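Local coordinates for Tautomerase_3 domain-containing protein (Corynebacterium halotolerans YIM 70093 = DSM 44683, PDB 7M58) that is a member of the cis-3-chloroacrylic acid dehalogenase family of the tautomerase superfamily and probably acts as a hydrolase, at residues 30-35 with 71-76; 110-113 with 118-121; 127-130 with 136-139. One frame throughout, in Å; residues are numbered along the deposited sequence.

Interaction 1 of 3, residues 30-35 with 71-76. With SO4 (sulfate ion), chain D.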
ATOM      1  N   ASP A  30      11.610  20.061  -3.142  1.00 33.79           N
ATOM      2  CA  ASP A  30      11.276  21.465  -2.969  1.00 29.18           C
ATOM      3  C   ASP A  30      10.114  21.696  -2.016  1.00 28.57           C
ATOM      4  O   ASP A  30      10.159  22.643  -1.237  1.00 28.98           O
ATOM      5  CB  ASP A  30      10.939  22.093  -4.317  1.00 34.73           C
ATOM      6  CG  ASP A  30      12.067  21.932  -5.316  1.00 42.93           C
ATOM      7  OD1 ASP A  30      13.218  21.760  -4.862  1.00 43.15           O
ATOM      8  OD2 ASP A  30      11.811  21.961  -6.544  1.00 44.95           O
ATOM      9  N   ILE A  31       9.054  20.892  -2.059  1.00 33.32           N
ATOM     10  CA  ILE A  31       7.909  21.175  -1.195  1.00 33.61           C
ATOM     11  C   ILE A  31       8.154  20.616   0.200  1.00 34.51           C
ATOM     12  O   ILE A  31       8.135  21.357   1.188  1.00 37.43           O
ATOM     13  CB  ILE A  31       6.601  20.661  -1.818  1.00 36.86           C
ATOM     14  CG1 ILE A  31       6.391  21.344  -3.171  1.00 35.38           C
ATOM     15  CG2 ILE A  31       5.432  20.944  -0.889  1.00 35.19           C
ATOM     16  CD1 ILE A  31       5.472  20.620  -4.091  1.00 32.52           C
ATOM     17  N   ALA A  32       8.412  19.315   0.305  1.00 33.02           N
ATOM     18  CA  ALA A  32       9.066  18.825   1.507  1.00 33.39           C
ATOM     19  C   ALA A  32      10.494  19.336   1.504  1.00 38.65           C
ATOM     20  O   ALA A  32      11.084  19.547   0.447  1.00 46.91           O
ATOM     21  CB  ALA A  32       9.048  17.303   1.555  1.00 30.23           C
ATOM     22  N   VAL A  33      11.066  19.574   2.673  1.00 31.94           N
ATOM     23  CA  VAL A  33      12.446  20.038   2.583  1.00 38.75           C
ATOM     24  C   VAL A  33      13.319  18.852   2.936  1.00 39.35           C
ATOM     25  O   VAL A  33      13.818  18.730   4.063  1.00 42.79           O
ATOM     26  CB  VAL A  33      12.726  21.269   3.452  1.00 49.44           C
ATOM     27  CG1 VAL A  33      14.141  21.779   3.188  1.00 42.70           C
ATOM     28  CG2 VAL A  33      11.703  22.350   3.102  1.00 45.20           C
ATOM     29  N   ALA A  34      13.444  17.936   1.973  1.00 36.88           N
ATOM     30  CA  ALA A  34      14.058  16.644   2.166  1.00 35.92           C
ATOM     31  C   ALA A  34      15.042  16.347   1.003  1.00 29.54           C
ATOM     32  O   ALA A  34      14.781  16.738  -0.117  1.00 33.43           O
ATOM     33  CB  ALA A  34      13.010  15.533   2.219  1.00 35.32           C
ATOM     34  N   PRO A  35      16.125  15.661   1.329  1.00 31.65           N
ATOM     35  CA  PRO A  35      17.122  15.405   0.271  1.00 26.60           C
ATOM     36  C   PRO A  35      16.620  14.337  -0.669  1.00 33.85           C
ATOM     37  O   PRO A  35      15.993  13.356  -0.259  1.00 35.63           O
ATOM     38  CB  PRO A  35      18.342  14.919   1.062  1.00 31.31           C
ATOM     39  CG  PRO A  35      17.807  14.442   2.328  1.00 35.53           C
ATOM     40  CD  PRO A  35      16.555  15.168   2.627  1.00 36.38           C
ATOM     41  N   SER A  71       5.212  11.466   8.956  1.00 29.34           N
ATOM     42  CA  SER A  71       4.331  12.380   9.667  1.00 33.86           C
ATOM     43  C   SER A  71       5.148  13.491  10.329  1.00 33.11           C
ATOM     44  O   SER A  71       6.369  13.384  10.506  1.00 28.67           O
ATOM     45  CB  SER A  71       3.474  11.621  10.680  1.00 31.92           C
ATOM     46  OG  SER A  71       4.202  10.558  11.245  1.00 35.97           O
ATOM     47  N   GLY A  72       4.465  14.599  10.645  1.00 29.27           N
ATOM     48  CA  GLY A  72       5.089  15.751  11.274  1.00 29.91           C
ATOM     49  C   GLY A  72       5.245  16.961  10.377  1.00 34.73           C
ATOM     50  O   GLY A  72       5.782  17.984  10.826  1.00 37.69           O
ATOM     51  N   ARG A  73       4.773  16.885   9.136  1.00 37.10           N
ATOM     52  CA  ARG A  73       4.863  17.980   8.182  1.00 38.15           C
ATOM     53  C   ARG A  73       3.655  18.895   8.338  1.00 38.86           C
ATOM     54  O   ARG A  73       2.584  18.472   8.796  1.00 38.72           O
ATOM     55  CB  ARG A  73       4.927  17.445   6.745  1.00 34.65           C
ATOM     56  CG  ARG A  73       6.004  16.397   6.488  1.00 34.23           C
ATOM     57  CD  ARG A  73       6.988  16.902   5.452  1.00 33.82           C
ATOM     58  NE  ARG A  73       8.128  16.016   5.327  1.00 34.07           N
ATOM     59  CZ  ARG A  73       9.353  16.429   5.037  1.00 36.73           C
ATOM     60  NH1 ARG A  73       9.596  17.719   4.846  1.00 36.45           N
ATOM     61  NH2 ARG A  73      10.335  15.549   4.939  1.00 37.88           N
ATOM     62  N   THR A  74       3.834  20.161   7.959  1.00 34.78           N
ATOM     63  CA  THR A  74       2.746  21.114   8.093  1.00 34.90           C
ATOM     64  C   THR A  74       1.625  20.776   7.122  1.00 33.27           C
ATOM     65  O   THR A  74       1.831  20.143   6.084  1.00 37.56           O
ATOM     66  CB  THR A  74       3.222  22.544   7.840  1.00 37.75           C
ATOM     67  OG1 THR A  74       3.461  22.731   6.445  1.00 32.02           O
ATOM     68  CG2 THR A  74       4.500  22.839   8.620  1.00 32.44           C
ATOM     69  N   ALA A  75       0.417  21.200   7.489  1.00 31.81           N
ATOM     70  CA  ALA A  75      -0.722  21.044   6.599  1.00 33.94           C
ATOM     71  C   ALA A  75      -0.436  21.669   5.243  1.00 34.53           C
ATOM     72  O   ALA A  75      -0.845  21.131   4.207  1.00 35.50           O
ATOM     73  CB  ALA A  75      -1.972  21.658   7.228  1.00 28.31           C
ATOM     74  N   GLN A  76       0.253  22.815   5.225  1.00 35.79           N
ATOM     75  CA  GLN A  76       0.425  23.513   3.959  1.00 38.05           C
ATOM     76  C   GLN A  76       1.334  22.756   3.003  1.00 40.10           C
ATOM     77  O   GLN A  76       0.973  22.565   1.837  1.00 39.25           O
ATOM     78  CB  GLN A  76       0.972  24.918   4.188  1.00 42.83           C
ATOM     79  CG  GLN A  76       0.930  25.760   2.923  1.00 55.17           C
ATOM     80  CD  GLN A  76       1.165  27.238   3.174  1.00 65.59           C
ATOM     81  OE1 GLN A  76       1.804  27.626   4.157  1.00 69.71           O
ATOM     82  NE2 GLN A  76       0.641  28.075   2.282  1.00 65.88           N
TER
HETATM   83  S   SO4 D 201       9.358  12.342   3.800  1.00 32.45           S
HETATM   84  O1  SO4 D 201       8.439  12.960   4.849  1.00 34.12           O
HETATM   85  O2  SO4 D 201       8.532  11.728   2.713  1.00 33.73           O
HETATM   86  O3  SO4 D 201      10.258  11.289   4.417  1.00 39.24           O
HETATM   87  O4  SO4 D 201      10.158  13.395   3.066  1.00 31.01           O
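An anion-binding pocket of the tautomerase fold is lined here by Arg73, which reaches from the loop before helix 75-92 to Ala32 and Ala34, just beyond helix 14-31. The evidence for the pocket is a bound sulfate, probably from the crystallisation liquor, which is also hydrogen-bonded by Arg70 and His28. Its site is consistent with a place for a substrate carboxylate, as in relatives of this family. Arg73 has CG anti to the carbonyl carbon (chi1 -53°) and a bend at chi2, after which the chain runs out across the gap. There Arg73 NE donates to sulfate O1 at 3.1 Å with an N-H...O angle of 148°, and NH2 adds a weak bond, two donors converging on one oxygen, which should limit rotation of the guanidinium. Arg73 NH2 comes nearest to sulfate O4, at 2.9 Å. Ala32 CB lies over one guanidinium face, offset toward the rim, 3.4 Å from Arg73 NH1. Val33 N also approaches Arg73 NH1, but both are donors and form no bond. Glu125 offers Arg73 a long, weak ion pair. The methyl of Ala34 touches both partners, its CB 3.8 Å from Arg73 NH2 and 3.7 Å from sulfate O4.

Interaction 2 of 3, residues 110-113 with 118-121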
ATOM      1  N   GLU A 110      10.463   6.962  12.628  1.00 29.52           N
ATOM      2  CA  GLU A 110      10.994   5.764  13.276  1.00 34.31           C
ATOM      3  C   GLU A 110      10.391   4.477  12.741  1.00 34.48           C
ATOM      4  O   GLU A 110      10.923   3.401  13.041  1.00 33.77           O
ATOM      5  CB  GLU A 110      10.810   5.812  14.798  1.00 32.66           C
ATOM      6  CG  GLU A 110       9.380   5.891  15.292  1.00 39.74           C
ATOM      7  CD  GLU A 110       8.892   7.329  15.537  1.00 48.74           C
ATOM      8  OE1 GLU A 110       8.030   7.511  16.438  1.00 54.13           O
ATOM      9  OE2 GLU A 110       9.360   8.270  14.846  1.00 44.70           O
ATOM     10  N   ASN A 111       9.314   4.554  11.956  1.00 30.95           N
ATOM     11  CA  ASN A 111       8.753   3.383  11.299  1.00 30.81           C
ATOM     12  C   ASN A 111       9.329   3.176   9.905  1.00 29.35           C
ATOM     13  O   ASN A 111       8.716   2.500   9.078  1.00 26.71           O
ATOM     14  CB  ASN A 111       7.225   3.482  11.242  1.00 29.91           C
ATOM     15  CG  ASN A 111       6.570   3.426  12.623  1.00 31.39           C
ATOM     16  OD1 ASN A 111       7.175   3.769  13.636  1.00 37.82           O
ATOM     17  ND2 ASN A 111       5.319   3.010  12.657  1.00 27.59           N
ATOM     18  N   MET A 112      10.484   3.758   9.617  1.00 32.34           N
ATOM     19  CA  MET A 112      11.108   3.606   8.315  1.00 30.76           C
ATOM     20  C   MET A 112      12.598   3.377   8.489  1.00 33.60           C
ATOM     21  O   MET A 112      13.230   4.042   9.316  1.00 38.04           O
ATOM     22  CB  MET A 112      10.909   4.836   7.438  1.00 28.61           C
ATOM     23  CG  MET A 112       9.480   5.163   7.186  1.00 37.06           C
ATOM     24  SD  MET A 112       9.247   6.321   5.827  1.00 47.71           S
ATOM     25  CE  MET A 112      10.166   7.698   6.313  1.00 30.55           C
ATOM     26  N   THR A 113      13.144   2.420   7.745  1.00 26.43           N
ATOM     27  CA  THR A 113      14.579   2.347   7.505  1.00 28.74           C
ATOM     28  C   THR A 113      14.811   2.665   6.037  1.00 29.09           C
ATOM     29  O   THR A 113      14.060   2.224   5.166  1.00 27.10           O
ATOM     30  CB  THR A 113      15.211   0.980   7.844  1.00 26.46           C
ATOM     31  OG1 THR A 113      14.684  -0.045   6.986  1.00 32.01           O
ATOM     32  CG2 THR A 113      14.996   0.610   9.288  1.00 25.57           C
ATOM     33  N   LEU A 118      17.248   3.867  10.822  1.00 30.36           N
ATOM     34  CA  LEU A 118      15.923   4.424  11.066  1.00 25.76           C
ATOM     35  C   LEU A 118      15.937   5.893  10.693  1.00 23.91           C
ATOM     36  O   LEU A 118      16.939   6.584  10.880  1.00 23.69           O
ATOM     37  CB  LEU A 118      15.505   4.246  12.526  1.00 24.76           C
ATOM     38  CG  LEU A 118      15.187   2.785  12.839  1.00 36.18           C
ATOM     39  CD1 LEU A 118      15.220   2.484  14.323  1.00 38.38           C
ATOM     40  CD2 LEU A 118      13.838   2.419  12.249  1.00 36.47           C
ATOM     41  N   LEU A 119      14.864   6.343  10.090  1.00 25.84           N
ATOM     42  CA  LEU A 119      14.794   7.713   9.601  1.00 28.21           C
ATOM     43  C   LEU A 119      14.370   8.650  10.719  1.00 30.93           C
ATOM     44  O   LEU A 119      13.667   8.237  11.645  1.00 30.45           O
ATOM     45  CB  LEU A 119      13.803   7.831   8.451  1.00 26.14           C
ATOM     46  CG  LEU A 119      14.270   7.307   7.098  1.00 37.79           C
ATOM     47  CD1 LEU A 119      13.414   7.853   5.963  1.00 31.43           C
ATOM     48  CD2 LEU A 119      15.734   7.669   6.869  1.00 30.67           C
ATOM     49  N   PRO A 120      14.797   9.905  10.685  1.00 32.33           N
ATOM     50  CA  PRO A 120      14.389  10.832  11.739  1.00 28.16           C
ATOM     51  C   PRO A 120      13.121  11.577  11.382  1.00 33.18           C
ATOM     52  O   PRO A 120      12.611  11.490  10.257  1.00 33.36           O
ATOM     53  CB  PRO A 120      15.569  11.798  11.808  1.00 30.36           C
ATOM     54  CG  PRO A 120      15.915  11.938  10.335  1.00 31.68           C
ATOM     55  CD  PRO A 120      15.706  10.559   9.725  1.00 28.88           C
ATOM     56  N   GLU A 121      12.657  12.342  12.369  1.00 42.21           N
ATOM     57  CA  GLU A 121      11.767  13.475  12.155  1.00 39.89           C
ATOM     58  C   GLU A 121      12.096  14.303  10.913  1.00 40.18           C
ATOM     59  O   GLU A 121      13.277  14.563  10.619  1.00 39.30           O
ATOM     60  CB  GLU A 121      11.889  14.400  13.353  1.00 45.36           C
ATOM     61  CG  GLU A 121      11.211  15.705  13.210  1.00 57.78           C
ATOM     62  CD  GLU A 121      11.181  16.510  14.470  1.00 67.89           C
ATOM     63  OE1 GLU A 121      11.084  15.886  15.540  1.00 72.48           O
ATOM     64  OE2 GLU A 121      11.532  17.738  14.431  1.00 72.67           O
TER
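Leu118 bends back over the 110-113 segment, and its atoms can be followed outward from the backbone. Leu118 CB passes 3.9 Å from Met112 O. Anti to the carbonyl carbon (chi1 -71°), Leu118 CG lies 4.2 Å from Thr113 CG2. Beyond it, Leu118 CD2 does most of the touching: it is 3.7 Å from Thr113 CG2 and meets two carbonyl oxygens, approaching to 3.2 Å of Glu110 O and less closely to Met112 O. Met112 O is thus approached by three groups of 118-119, since it also receives a CA-H...O contact from Leu118 and the hydrogen bond from Leu119 N, 2.9 Å long with an N-H...O angle of 152° and the donor tilted 28° out of the carbonyl plane. Leu119 points the other way, toward the Met112 side chain, where Leu119 CD1 meets Met112 CE in apolar contact. The hydroxyl of Thr113 bonds to Thr86 and Val102 N of the second subunit, and Met112 and Thr113 form an antiparallel ladder with a strand of that chain. Thr113 and Leu118 are an antiparallel non-hydrogen-bonded pair, CA atoms 4.3 Å apart, which marks a short beta hairpin that carries a sheet across the interface of this trimeric tautomerase.

Interaction 3 of 3, residues 127-130 with 136-139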
ATOM      1  N   GLU A 127      21.190  16.346  11.141  1.00 34.45           N
ATOM      2  CA  GLU A 127      21.563  15.566  12.313  1.00 33.75           C
ATOM      3  C   GLU A 127      21.677  14.082  11.964  1.00 33.80           C
ATOM      4  O   GLU A 127      22.658  13.428  12.323  1.00 33.12           O
ATOM      5  CB  GLU A 127      20.552  15.808  13.440  1.00 33.23           C
ATOM      6  CG  GLU A 127      21.138  16.459  14.688  1.00 48.32           C
ATOM      7  CD  GLU A 127      20.113  16.600  15.801  1.00 61.75           C
ATOM      8  OE1 GLU A 127      20.523  16.723  16.987  1.00 66.30           O
ATOM      9  OE2 GLU A 127      18.884  16.538  15.512  1.00 66.53           O
ATOM     10  N   TRP A 128      20.655  13.547  11.288  1.00 30.73           N
ATOM     11  CA  TRP A 128      20.661  12.137  10.881  1.00 32.23           C
ATOM     12  C   TRP A 128      21.875  11.836  10.005  1.00 30.33           C
ATOM     13  O   TRP A 128      22.617  10.874  10.260  1.00 23.71           O
ATOM     14  CB  TRP A 128      19.337  11.827  10.152  1.00 28.83           C
ATOM     15  CG  TRP A 128      19.192  10.465   9.572  1.00 26.98           C
ATOM     16  CD1 TRP A 128      18.732   9.349  10.208  1.00 28.48           C
ATOM     17  CD2 TRP A 128      19.487  10.068   8.220  1.00 26.31           C
ATOM     18  NE1 TRP A 128      18.733   8.273   9.342  1.00 30.83           N
ATOM     19  CE2 TRP A 128      19.196   8.688   8.117  1.00 30.85           C
ATOM     20  CE3 TRP A 128      19.988  10.736   7.101  1.00 27.06           C
ATOM     21  CZ2 TRP A 128      19.382   7.964   6.928  1.00 29.51           C
ATOM     22  CZ3 TRP A 128      20.174  10.019   5.920  1.00 28.58           C
ATOM     23  CH2 TRP A 128      19.877   8.644   5.846  1.00 34.52           C
ATOM     24  N   PHE A 129      22.123  12.694   9.011  1.00 27.69           N
ATOM     25  CA  PHE A 129      23.233  12.503   8.082  1.00 28.10           C
ATOM     26  C   PHE A 129      24.576  12.434   8.812  1.00 29.90           C
ATOM     27  O   PHE A 129      25.440  11.617   8.456  1.00 26.06           O
ATOM     28  CB  PHE A 129      23.213  13.642   7.063  1.00 28.14           C
ATOM     29  CG  PHE A 129      24.234  13.520   5.980  1.00 30.30           C
ATOM     30  CD1 PHE A 129      23.991  12.736   4.862  1.00 32.06           C
ATOM     31  CD2 PHE A 129      25.439  14.194   6.069  1.00 31.70           C
ATOM     32  CE1 PHE A 129      24.936  12.627   3.860  1.00 29.16           C
ATOM     33  CE2 PHE A 129      26.384  14.084   5.064  1.00 33.22           C
ATOM     34  CZ  PHE A 129      26.131  13.297   3.967  1.00 27.77           C
ATOM     35  N   ALA A 130      24.762  13.249   9.858  1.00 27.38           N
ATOM     36  CA  ALA A 130      26.041  13.250  10.569  1.00 30.46           C
ATOM     37  C   ALA A 130      26.285  11.970  11.370  1.00 30.71           C
ATOM     38  O   ALA A 130      27.408  11.769  11.854  1.00 28.60           O
ATOM     39  CB  ALA A 130      26.143  14.476  11.480  1.00 30.23           C
ATOM     40  N   LEU A 136      29.155   6.002   3.651  1.00 37.79           N
ATOM     41  CA  LEU A 136      27.768   6.247   3.276  1.00 33.97           C
ATOM     42  C   LEU A 136      27.505   7.730   3.091  1.00 31.58           C
ATOM     43  O   LEU A 136      26.746   8.125   2.199  1.00 32.96           O
ATOM     44  CB  LEU A 136      26.823   5.665   4.330  1.00 33.87           C
ATOM     45  CG  LEU A 136      25.330   5.715   3.994  1.00 33.91           C
ATOM     46  CD1 LEU A 136      25.033   5.015   2.677  1.00 28.44           C
ATOM     47  CD2 LEU A 136      24.498   5.109   5.143  1.00 31.56           C
ATOM     48  N   GLN A 137      28.156   8.571   3.899  1.00 34.30           N
ATOM     49  CA  GLN A 137      27.982  10.015   3.775  1.00 34.17           C
ATOM     50  C   GLN A 137      28.336  10.502   2.381  1.00 38.99           C
ATOM     51  O   GLN A 137      27.649  11.376   1.826  1.00 36.77           O
ATOM     52  CB  GLN A 137      28.821  10.742   4.824  1.00 29.32           C
ATOM     53  CG  GLN A 137      28.202  10.756   6.196  1.00 31.78           C
ATOM     54  CD  GLN A 137      29.011  11.550   7.196  1.00 30.31           C
ATOM     55  OE1 GLN A 137      30.220  11.672   7.082  1.00 33.47           O
ATOM     56  NE2 GLN A 137      28.335  12.119   8.170  1.00 36.61           N
ATOM     57  N   GLU A 138      29.414   9.971   1.806  1.00 37.59           N
ATOM     58  CA  GLU A 138      29.889  10.525   0.552  1.00 43.31           C
ATOM     59  C   GLU A 138      29.237   9.894  -0.681  1.00 41.04           C
ATOM     60  O   GLU A 138      29.178  10.539  -1.730  1.00 44.00           O
ATOM     61  CB  GLU A 138      31.417  10.467   0.514  1.00 43.54           C
ATOM     62  CG  GLU A 138      32.044  11.327   1.658  1.00 54.29           C
ATOM     63  CD  GLU A 138      31.430  12.770   1.789  1.00 69.63           C
ATOM     64  OE1 GLU A 138      31.553  13.563   0.819  1.00 70.63           O
ATOM     65  OE2 GLU A 138      30.840  13.107   2.861  1.00 65.08           O
ATOM     66  N   GLU A 139      28.695   8.682  -0.594  1.00 38.86           N
ATOM     67  CA  GLU A 139      27.856   8.220  -1.700  1.00 38.15           C
ATOM     68  C   GLU A 139      26.556   9.004  -1.756  1.00 38.92           C
ATOM     69  O   GLU A 139      26.101   9.374  -2.842  1.00 43.55           O
ATOM     70  CB  GLU A 139      27.566   6.713  -1.619  1.00 42.82           C
ATOM     71  CG  GLU A 139      28.683   5.884  -1.038  1.00 50.01           C
ATOM     72  CD  GLU A 139      28.294   4.429  -0.783  1.00 56.32           C
ATOM     73  OE1 GLU A 139      28.707   3.570  -1.596  1.00 54.97           O
ATOM     74  OE2 GLU A 139      27.591   4.138   0.216  1.00 59.51           O
TER
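Two consecutive short helices, 125-129 and 134-142, make up the C-terminal helical region of the chain, and Phe129 and Gln137 join them across the intervening loop. Each residue uses both its polar and its apolar parts. The Gln137 side chain runs extended beyond CG and reaches back to the first helix, where NE2 donates to the backbone O of Phe129 at 3.0 Å. The N-H...O angle of 175° makes this bond nearly straight at the hydrogen, and the acceptor lies almost in the amide plane of Gln137. At the oxygen the approach is less ideal, because the donor stands well out of the Phe129 carbonyl plane. Gln137 NE2 also lies against Ala130 CA, 3.5 Å away.

The aromatic ring covers the stem of the glutamine. Phe129 has CG anti to its own nitrogen (chi1 -176°) and beside the carbonyl carbon, which brings ring and carbonyl to the same partner. Gln137 CG sits over one ring face, offset toward the rim, 4.2 Å from the Phe129 centroid in a CH-pi contact. Ring and amide planes are only 17° apart, and the glutamine chain runs obliquely across that face. Farther back, Phe129 CZ packs on Gln137 CB at 3.8 Å.

The contact lies at the surface, and Phe129, Ala130 and Gln137 all touch a crystal neighbour, so the lattice may influence their conformations. Within the chain Phe129 also packs on Tyr37, while Leu136 on the second helix meets Glu98 of the second subunit. Ser141 OG is shared between Gln137 O and Glu138 O, and the ring atom Phe129 CZ lies 3.3 Å from Gln137 O.

How the interactions relate
The three contacts follow one another along the chain, with no nesting or crossing. Interaction 1 closes the longest loop, with 35 intervening residues that include strands 40-46 and 63-70, and brings together the end of helix 14-31 and the approach to helix 75-92. Interaction 2 closes a hairpin of four intervening residues after strand 100-107, and interaction 3 a loop with five residues between its segments, which include the start of helix 134-142. Interactions 2 and 3 touch: Trp128 NE1 lies 2.9 Å from Leu118 O, a probable hydrogen bond. The protein atoms of interaction 1 come no closer than about 6 Å to either, but the Met112 side chain is about 4 Å from its sulfate.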